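Protein-tyrosine-phosphatase (Shewanella sp., PDB 2Z72) probably removes phosphate from phosphotyrosine in proteins by hydrolysis, as a cold-active enzyme with a pair of zinc ions in a calcineurin-like phosphoesterase fold. Local coordinates at residues A5-V13 against T22-R30. Residues are numbered along the deposited sequence; the frame is centred on the assembly and turned at random. Where two conformers were deposited one is given.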
# COMPACT_ATOMS: atom_id res chain seq x y z
N ALA A 5 12.53 4.68 -27.46
CA ALA A 5 11.51 3.76 -26.94
C ALA A 5 10.22 4.44 -26.46
O ALA A 5 10.18 5.23 -25.51
CB ALA A 5 12.12 2.89 -25.84
N THR A 6 9.08 4.14 -27.10
CA THR A 6 7.83 4.75 -26.67
C THR A 6 7.29 4.00 -25.46
O THR A 6 7.74 2.93 -25.05
CB THR A 6 6.79 4.70 -27.81
OG1 THR A 6 6.69 3.26 -28.04
CG2 THR A 6 7.20 5.31 -29.13
N GLU A 7 6.29 4.63 -24.87
CA GLU A 7 5.69 3.93 -23.78
C GLU A 7 4.34 3.24 -24.04
O GLU A 7 3.55 3.61 -24.90
CB GLU A 7 5.50 5.05 -22.72
CG GLU A 7 6.70 5.97 -22.58
CD GLU A 7 7.70 5.35 -21.64
OE1 GLU A 7 7.41 4.27 -21.06
OE2 GLU A 7 8.77 5.96 -21.53
N PHE A 8 4.10 2.27 -23.19
CA PHE A 8 2.79 1.67 -22.97
C PHE A 8 2.45 1.83 -21.50
O PHE A 8 3.29 1.47 -20.68
CB PHE A 8 2.78 0.19 -23.36
CG PHE A 8 2.98 -0.06 -24.84
CD1 PHE A 8 4.24 0.03 -25.40
CD2 PHE A 8 1.92 -0.37 -25.68
CE1 PHE A 8 4.42 -0.20 -26.73
CE2 PHE A 8 2.10 -0.64 -27.03
CZ PHE A 8 3.36 -0.54 -27.54
N ASP A 9 1.28 2.36 -21.20
CA ASP A 9 0.95 2.68 -19.80
C ASP A 9 -0.57 2.73 -19.66
O ASP A 9 -1.27 3.17 -20.57
CB ASP A 9 1.56 3.99 -19.41
CG ASP A 9 1.29 4.44 -17.98
OD1 ASP A 9 1.18 5.66 -17.81
OD2 ASP A 9 1.22 3.56 -17.08
N GLY A 10 -1.05 2.35 -18.52
CA GLY A 10 -2.47 2.39 -18.21
C GLY A 10 -3.04 1.06 -17.83
O GLY A 10 -2.30 0.09 -17.59
N PRO A 11 -4.37 0.94 -17.75
CA PRO A 11 -5.30 2.00 -18.06
C PRO A 11 -5.52 2.96 -16.91
O PRO A 11 -5.28 2.64 -15.74
CB PRO A 11 -6.57 1.18 -18.30
CG PRO A 11 -6.48 0.00 -17.38
CD PRO A 11 -5.01 -0.35 -17.40
N TYR A 12 -5.97 4.16 -17.27
CA TYR A 12 -6.50 5.15 -16.35
C TYR A 12 -8.02 5.14 -16.56
O TYR A 12 -8.49 5.48 -17.63
CB TYR A 12 -5.92 6.52 -16.67
CG TYR A 12 -4.41 6.58 -16.49
CD1 TYR A 12 -3.53 6.28 -17.53
CD2 TYR A 12 -3.84 6.90 -15.26
CE1 TYR A 12 -2.16 6.34 -17.35
CE2 TYR A 12 -2.50 6.95 -15.10
CZ TYR A 12 -1.65 6.65 -16.13
OH TYR A 12 -0.29 6.73 -15.88
N VAL A 13 -8.77 4.70 -15.54
CA VAL A 13 -10.19 4.47 -15.67
C VAL A 13 -10.98 5.53 -14.93
O VAL A 13 -10.72 5.82 -13.78
CB VAL A 13 -10.57 3.05 -15.16
CG1 VAL A 13 -12.07 2.87 -15.16
CG2 VAL A 13 -9.89 1.97 -15.97
N THR A 22 -14.88 4.57 -18.47
CA THR A 22 -14.08 4.82 -19.62
C THR A 22 -12.62 4.58 -19.28
O THR A 22 -12.21 4.95 -18.16
CB THR A 22 -14.25 6.28 -20.07
OG1 THR A 22 -15.63 6.55 -20.37
CG2 THR A 22 -13.39 6.60 -21.32
N ALA A 23 -11.88 3.96 -20.15
CA ALA A 23 -10.48 3.67 -19.94
C ALA A 23 -9.61 4.43 -20.95
O ALA A 23 -9.87 4.39 -22.17
CB ALA A 23 -10.22 2.18 -20.04
N TYR A 24 -8.56 5.05 -20.43
CA TYR A 24 -7.54 5.72 -21.18
C TYR A 24 -6.27 4.86 -21.18
O TYR A 24 -5.80 4.48 -20.10
CB TYR A 24 -7.23 7.09 -20.62
CG TYR A 24 -8.36 8.07 -20.69
CD1 TYR A 24 -9.16 8.37 -19.60
CD2 TYR A 24 -8.69 8.71 -21.82
CE1 TYR A 24 -10.18 9.28 -19.71
CE2 TYR A 24 -9.74 9.61 -21.92
CZ TYR A 24 -10.48 9.90 -20.87
OH TYR A 24 -11.51 10.77 -20.95
N TRP A 25 -5.71 4.60 -22.34
CA TRP A 25 -4.56 3.74 -22.54
C TRP A 25 -3.51 4.50 -23.28
O TRP A 25 -3.81 5.16 -24.31
CB TRP A 25 -4.91 2.51 -23.35
CG TRP A 25 -6.11 1.75 -22.91
CD1 TRP A 25 -7.41 2.05 -23.20
CD2 TRP A 25 -6.19 0.58 -22.10
NE1 TRP A 25 -8.26 1.18 -22.64
CE2 TRP A 25 -7.56 0.23 -21.95
CE3 TRP A 25 -5.23 -0.24 -21.48
CZ2 TRP A 25 -7.96 -0.89 -21.20
CZ3 TRP A 25 -5.65 -1.34 -20.76
CH2 TRP A 25 -7.02 -1.67 -20.61
N ILE A 26 -2.26 4.44 -22.81
CA ILE A 26 -1.12 4.91 -23.60
C ILE A 26 -0.53 3.72 -24.32
O ILE A 26 -0.04 2.79 -23.69
CB ILE A 26 -0.05 5.58 -22.72
CG1 ILE A 26 -0.63 6.63 -21.84
CG2 ILE A 26 1.05 6.14 -23.62
CD1 ILE A 26 -1.53 7.65 -22.52
N CYS A 27 -0.65 3.73 -25.65
CA CYS A 27 -0.20 2.61 -26.48
C CYS A 27 0.78 3.16 -27.51
O CYS A 27 0.37 3.89 -28.42
CB CYS A 27 -1.40 1.95 -27.15
SG CYS A 27 -2.73 1.51 -26.05
N ASP A 28 2.06 2.89 -27.39
CA ASP A 28 3.08 3.39 -28.34
C ASP A 28 3.02 4.90 -28.41
O ASP A 28 3.07 5.46 -29.53
CB ASP A 28 2.86 2.79 -29.71
CG ASP A 28 4.08 2.66 -30.60
OD1 ASP A 28 5.24 2.81 -30.19
OD2 ASP A 28 3.77 2.35 -31.77
N ASN A 29 2.99 5.57 -27.30
CA ASN A 29 3.02 7.02 -27.18
C ASN A 29 1.82 7.72 -27.84
O ASN A 29 1.88 8.91 -28.13
CB ASN A 29 4.30 7.71 -27.66
CG ASN A 29 5.39 7.72 -26.60
OD1 ASN A 29 5.22 7.14 -25.52
ND2 ASN A 29 6.54 8.32 -26.90
N ARG A 30 0.70 7.01 -27.95
CA ARG A 30 -0.50 7.60 -28.46
C ARG A 30 -1.63 7.18 -27.50
O ARG A 30 -1.56 6.15 -26.82
CB ARG A 30 -0.81 7.11 -29.88
CG ARG A 30 0.19 7.54 -30.92
CD ARG A 30 -0.03 8.91 -31.57
NE ARG A 30 0.37 10.00 -30.65
CZ ARG A 30 1.50 10.61 -30.42
NH1 ARG A 30 1.53 11.59 -29.50
NH2 ARG A 30 2.56 10.19 -31.13
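Phe8 lays its ring over the backbone of Cys27 and Asp28, in the type I' turn from Cys27 to Arg30. Its CB sits 3.8 Å from Ile26 O; CG beside its own backbone N (chi1 -66°) then sends the ring across to the partner strand. CD2 meets Cys27 CA at 3.7 Å, CE2 comes to 3.5 Å from Asp28 N, which lies over the ring centre, and CZ reaches Asp28 CB at the far rim. The Asp28 carboxylate runs almost parallel to the ring, its OD1 accepting a 2.6 Å hydrogen bond from Thr6 OG1 through the anti lone pair. Asn29 ties the turn to Glu7 twice: its OD1 accepts a nearly straight hydrogen bond from Glu7 N (172° at H), whose donor stands above the amide carbonyl plane, and its backbone N donates to Glu7 O. Strands 8-14 and 22-27 form an antiparallel hairpin, which strand 30-35 extends to a three-stranded sheet; Cys27 links it to Cys47 by a disulfide. Between the hydrogen-bonded pairs Asp9-Ile26 and Tyr12-Tyr24 the register slips by one, a beta bulge holding Gly10 and the cis-proline Pro11. Pro11 CB makes a CH-pi contact over the Trp25 six-membered ring, 3.5 Å from its centroid, while Trp25 NE1 is hydrogen-bonded to Thr34 OG1.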